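Local coordinates for GTPase activator-like protein (Chaetomium thermophilum, PDB 6SSH) that is the GAP domain of a TSC2-type protein and probably stimulates GTP hydrolysis by a small GTPase, at residues 97-100 with 104-107; 31-36 with 185-190. All blocks are in the same frame, centred on the assembly; numbering follows the deposited sequence.

Contact 1 and contact 2 sit about 15 Å apart, centre to centre, around the mixed sheet at the heart of this Rap/Ran-GAP domain. Along the chain, helix 28-37 comes first, then helix 93-99 and strand 104-109, and finally helix 183-201, so contact 1 is nested within the loop that contact 2 closes. Strand 104-109 joins them: Asn-105 faces helix 93-99, while Ile-106, on the other face, reaches the two helices of contact 2. There Ile-106 CD1 packs 3.6 Å from Val-187 CG1, and Ile-106 CG2 lies 4.3 Å from Phe-33 CZ. One central strand thus ties together a three-layered core built from distant parts of the chain.

Contact 1. Residues 97-100 with 104-107; sequences RHIG and VNIV
Asn-105 reaches across from strand 104-109 to Ile-99 of helix 93-99 and meets it with both ends of its amide. The polar part is one hydrogen bond, from Asn-105 ND2 to the carbonyl O of Ile-99, 3.3 Å long. At 157° the bond is fairly straight at the hydrogen; at the oxygen the donor comes in tilted 26° from the carbonyl plane. Asn-125 ND2 donates to the same carbonyl, which gives this buried oxygen two side-chain amide partners.

The other contacts are van der Waals. Asn-105 OD1 rests 3.4 Å from Ile-99 CB and 3.5 Å from Ile-99 CG2, and the two side chains cross at about a right angle. CG2 stands anti to the carbonyl carbon of Ile-99, which brings this methyl rather than CG1 to the asparagine.

The contact spans the short connection from helix 93-99 to strand 104-109, which probably corresponds to the part that carries the catalytic asparagine thumb in Rap1GAP. Strand 104-109 runs between strands 2-10 and 127-134; Ile-8 touches both Ile-99 and Asn-105, while on the opposite face Val-104 and Ile-106 pack against helix 183-201.

Contact 2. Residues 31-36 with 185-190; sequences HRFLKG and SFVRLL
This is a small, partly buried helix-helix contact where the last turn of helix 28-37 approaches the first turns of helix 183-201; the two form the layer on the face of the central sheet opposite helix 93-99, in an alpha-beta-alpha arrangement. An apolar touch lies on the sheet side: Phe-33 CZ is 4.1 Å from Val-187 CG1, with the methyl at the ring edge, near its plane. Phe-33 carries its ring anti to the backbone N (chi1 159°), which extends it toward the valine.

The stronger tie is polar. Arg-188 NH1 donates to the carbonyl O of Gly-36 at 2.9 Å; that oxygen lies in the guanidinium plane and receives the bond on a lone pair, bent to 131° at the hydrogen. A water reinforces the link, accepting from Arg-188 NH2 at 3.1 Å and donating to Gly-36 O at 3.2 Å. The arginine bends at chi3 (37°), turning its guanidinium to carbonyls at the C-terminal end of helix 28-37: NH1 also donates to Leu-37 O. Arg-188 makes a cation-pi contact with Trp-67.

Beneath the helices, Phe-33 and Val-187 both rest on Ile-131 of strand 127-134, and Phe-33 meets the ring of Trp-108 on strand 104-109.

Contact 1. Residues 97-100 with 104-107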
loop_
_atom_site.group_PDB
_atom_site.type_symbol
_atom_site.label_atom_id
_atom_site.label_comp_id
_atom_site.label_asym_id
_atom_site.label_seq_id
_atom_site.Cartn_x
_atom_site.Cartn_y
_atom_site.Cartn_z
ATOM N N ARG A 97 -4.440 8.027 9.874
ATOM C CA ARG A 97 -3.825 7.550 11.109
ATOM C C ARG A 97 -3.127 6.216 10.871
ATOM O O ARG A 97 -2.161 5.919 11.622
ATOM C CB ARG A 97 -4.821 7.440 12.265
ATOM C CG ARG A 97 -5.712 6.177 12.211
ATOM C CD ARG A 97 -6.727 6.225 13.371
ATOM N NE ARG A 97 -7.179 4.898 13.767
ATOM C CZ ARG A 97 -8.183 4.264 13.222
ATOM N NH1 ARG A 97 -8.505 3.092 13.687
ATOM N NH2 ARG A 97 -8.844 4.720 12.176
ATOM N N HIS A 98 -3.577 5.448 9.906
ATOM C CA HIS A 98 -2.888 4.191 9.586
ATOM C C HIS A 98 -1.675 4.449 8.718
ATOM O O HIS A 98 -0.555 4.170 9.134
ATOM C CB HIS A 98 -3.825 3.208 8.918
ATOM C CG HIS A 98 -5.018 2.893 9.729
ATOM N ND1 HIS A 98 -4.907 2.209 10.915
ATOM C CD2 HIS A 98 -6.320 3.102 9.502
ATOM C CE1 HIS A 98 -6.142 2.077 11.421
ATOM N NE2 HIS A 98 -7.000 2.624 10.592
ATOM N N ILE A 99 -1.878 5.024 7.542
ATOM C CA ILE A 99 -0.740 5.158 6.614
ATOM C C ILE A 99 0.274 6.162 7.124
ATOM O O ILE A 99 1.480 5.946 6.879
ATOM C CB ILE A 99 -1.199 5.402 5.165
ATOM C CG1 ILE A 99 -1.885 6.743 5.099
ATOM C CG2 ILE A 99 -2.062 4.193 4.666
ATOM C CD1 ILE A 99 -1.125 7.718 4.344
ATOM N N GLY A 100 -0.098 7.156 7.885
ATOM C CA GLY A 100 0.858 8.118 8.419
ATOM C C GLY A 100 1.715 7.559 9.513
ATOM O O GLY A 100 2.773 8.115 9.819
ATOM N N VAL A 104 6.335 1.873 5.896
ATOM C CA VAL A 104 6.314 1.447 4.503
ATOM C C VAL A 104 4.900 1.543 3.959
ATOM O O VAL A 104 3.966 1.048 4.597
ATOM C CB VAL A 104 6.801 -0.015 4.389
ATOM C CG1 VAL A 104 6.826 -0.442 2.955
ATOM C CG2 VAL A 104 8.188 -0.147 5.053
ATOM N N ASN A 105 4.759 2.144 2.765
ATOM C CA ASN A 105 3.503 2.242 2.042
ATOM C C ASN A 105 3.688 1.879 0.596
ATOM O O ASN A 105 4.650 2.343 -0.019
ATOM C CB ASN A 105 2.894 3.680 2.164
ATOM C CG ASN A 105 2.344 3.958 3.526
ATOM O OD1 ASN A 105 1.282 3.465 3.867
ATOM N ND2 ASN A 105 3.035 4.690 4.299
ATOM N N ILE A 106 2.796 1.100 0.090
ATOM C CA ILE A 106 2.676 0.743 -1.321
ATOM C C ILE A 106 1.755 1.732 -1.970
ATOM O O ILE A 106 0.624 1.981 -1.425
ATOM C CB ILE A 106 2.155 -0.682 -1.473
ATOM C CG1 ILE A 106 3.127 -1.658 -0.831
ATOM C CG2 ILE A 106 1.862 -1.021 -2.940
ATOM C CD1 ILE A 106 2.528 -3.025 -0.559
ATOM N N VAL A 107 2.120 2.332 -3.096
ATOM C CA VAL A 107 1.328 3.310 -3.794
ATOM C C VAL A 107 1.005 2.821 -5.187
ATOM O O VAL A 107 1.952 2.498 -5.950
ATOM C CB VAL A 107 2.099 4.641 -3.899
ATOM C CG1 VAL A 107 1.314 5.693 -4.683
ATOM C CG2 VAL A 107 2.404 5.192 -2.517
#

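Contact 2. Residues 31-36 with 185-190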
loop_
_atom_site.group_PDB
_atom_site.type_symbol
_atom_site.label_atom_id
_atom_site.label_comp_id
_atom_site.label_asym_id
_atom_site.label_seq_id
_atom_site.Cartn_x
_atom_site.Cartn_y
_atom_site.Cartn_z
ATOM N N HIS A 31 -7.307 -4.075 -8.101
ATOM C CA HIS A 31 -8.055 -5.038 -7.285
ATOM C C HIS A 31 -7.539 -6.465 -7.415
ATOM O O HIS A 31 -7.482 -7.204 -6.458
ATOM C CB HIS A 31 -9.564 -4.928 -7.547
ATOM C CG HIS A 31 -10.138 -3.704 -6.893
ATOM N ND1 HIS A 31 -10.345 -3.642 -5.531
ATOM C CD2 HIS A 31 -10.443 -2.474 -7.372
ATOM C CE1 HIS A 31 -10.776 -2.429 -5.205
ATOM N NE2 HIS A 31 -10.862 -1.702 -6.298
ATOM N N ARG A 32 -7.137 -6.874 -8.618
ATOM C CA ARG A 32 -6.570 -8.221 -8.774
ATOM C C ARG A 32 -5.226 -8.288 -8.049
ATOM O O ARG A 32 -4.891 -9.292 -7.449
ATOM C CB ARG A 32 -6.448 -8.585 -10.236
ATOM C CG ARG A 32 -7.776 -9.002 -10.838
ATOM C CD ARG A 32 -7.549 -9.552 -12.269
ATOM N NE ARG A 32 -7.347 -8.446 -13.193
ATOM C CZ ARG A 32 -8.329 -7.804 -13.831
ATOM N NH1 ARG A 32 -9.600 -8.168 -13.659
ATOM N NH2 ARG A 32 -8.060 -6.770 -14.615
ATOM N N PHE A 33 -4.482 -7.197 -8.032
ATOM C CA PHE A 33 -3.216 -7.126 -7.306
ATOM C C PHE A 33 -3.465 -7.296 -5.804
ATOM O O PHE A 33 -2.765 -8.070 -5.158
ATOM C CB PHE A 33 -2.538 -5.786 -7.595
ATOM C CG PHE A 33 -1.513 -5.362 -6.586
ATOM C CD1 PHE A 33 -0.265 -5.957 -6.577
ATOM C CD2 PHE A 33 -1.770 -4.354 -5.647
ATOM C CE1 PHE A 33 0.661 -5.600 -5.647
ATOM C CE2 PHE A 33 -0.785 -4.002 -4.732
ATOM C CZ PHE A 33 0.404 -4.603 -4.767
ATOM N N LEU A 34 -4.463 -6.612 -5.225
ATOM C CA LEU A 34 -4.758 -6.827 -3.795
ATOM C C LEU A 34 -5.023 -8.278 -3.443
ATOM O O LEU A 34 -4.514 -8.782 -2.434
ATOM C CB LEU A 34 -6.008 -6.037 -3.422
ATOM C CG LEU A 34 -5.855 -4.497 -3.391
ATOM C CD1 LEU A 34 -7.205 -3.918 -2.963
ATOM C CD2 LEU A 34 -4.762 -4.057 -2.462
ATOM N N LYS A 35 -5.731 -8.969 -4.326
ATOM C CA LYS A 35 -6.083 -10.350 -4.082
ATOM C C LYS A 35 -4.873 -11.235 -4.136
ATOM O O LYS A 35 -4.876 -12.318 -3.553
ATOM C CB LYS A 35 -7.139 -10.798 -5.096
ATOM C CG LYS A 35 -8.467 -10.152 -4.862
ATOM C CD LYS A 35 -9.477 -10.580 -5.922
ATOM C CE LYS A 35 -10.709 -9.705 -5.908
ATOM N NZ LYS A 35 -11.768 -10.211 -6.843
ATOM N N GLY A 36 -3.816 -10.831 -4.854
ATOM C CA GLY A 36 -2.582 -11.581 -4.799
ATOM C C GLY A 36 -1.654 -11.239 -3.656
ATOM O O GLY A 36 -0.797 -12.026 -3.218
ATOM N N SER A 185 3.923 -10.906 -5.407
ATOM C CA SER A 185 5.029 -11.483 -4.654
ATOM C C SER A 185 6.234 -10.554 -4.621
ATOM O O SER A 185 6.948 -10.483 -3.601
ATOM C CB SER A 185 5.383 -12.878 -5.160
ATOM O OG SER A 185 5.842 -12.838 -6.479
ATOM N N PHE A 186 6.524 -9.867 -5.735
ATOM C CA PHE A 186 7.644 -8.970 -5.803
ATOM C C PHE A 186 7.472 -7.790 -4.831
ATOM O O PHE A 186 8.373 -7.472 -4.044
ATOM C CB PHE A 186 7.818 -8.466 -7.238
ATOM C CG PHE A 186 9.004 -7.587 -7.444
ATOM C CD1 PHE A 186 10.272 -8.103 -7.484
ATOM C CD2 PHE A 186 8.860 -6.247 -7.683
ATOM C CE1 PHE A 186 11.382 -7.292 -7.715
ATOM C CE2 PHE A 186 9.965 -5.438 -7.897
ATOM C CZ PHE A 186 11.208 -5.972 -7.904
ATOM N N VAL A 187 6.303 -7.164 -4.859
ATOM C CA VAL A 187 6.037 -6.042 -3.989
ATOM C C VAL A 187 5.984 -6.499 -2.521
ATOM O O VAL A 187 6.476 -5.772 -1.639
ATOM C CB VAL A 187 4.731 -5.340 -4.427
ATOM C CG1 VAL A 187 4.272 -4.375 -3.355
ATOM C CG2 VAL A 187 4.977 -4.613 -5.709
ATOM N N ARG A 188 5.433 -7.663 -2.259
ATOM C CA ARG A 188 5.357 -8.094 -0.877
ATOM C C ARG A 188 6.769 -8.314 -0.356
ATOM O O ARG A 188 7.066 -7.909 0.779
ATOM C CB ARG A 188 4.487 -9.368 -0.775
ATOM C CG ARG A 188 4.052 -9.698 0.606
ATOM C CD ARG A 188 3.203 -10.954 0.651
ATOM N NE ARG A 188 3.607 -11.984 -0.277
ATOM C CZ ARG A 188 2.889 -12.448 -1.291
ATOM N NH1 ARG A 188 1.639 -12.036 -1.594
ATOM N NH2 ARG A 188 3.472 -13.331 -2.024
ATOM N N LEU A 189 7.693 -8.916 -1.123
ATOM C CA LEU A 189 9.056 -9.062 -0.688
ATOM C C LEU A 189 9.734 -7.704 -0.463
ATOM O O LEU A 189 10.420 -7.481 0.565
ATOM C CB LEU A 189 9.840 -9.921 -1.697
ATOM C CG LEU A 189 11.237 -10.230 -1.214
ATOM C CD1 LEU A 189 11.162 -10.925 0.102
ATOM C CD2 LEU A 189 11.973 -11.087 -2.282
ATOM N N LEU A 190 9.544 -6.757 -1.382
ATOM C CA LEU A 190 10.106 -5.426 -1.156
ATOM C C LEU A 190 9.538 -4.816 0.126
ATOM O O LEU A 190 10.297 -4.183 0.870
ATOM C CB LEU A 190 9.746 -4.468 -2.306
ATOM C CG LEU A 190 10.349 -4.721 -3.670
ATOM C CD1 LEU A 190 9.871 -3.682 -4.692
ATOM C CD2 LEU A 190 11.839 -4.657 -3.579
HETATM O O HOH W 1 1.281 -14.283 -4.010
#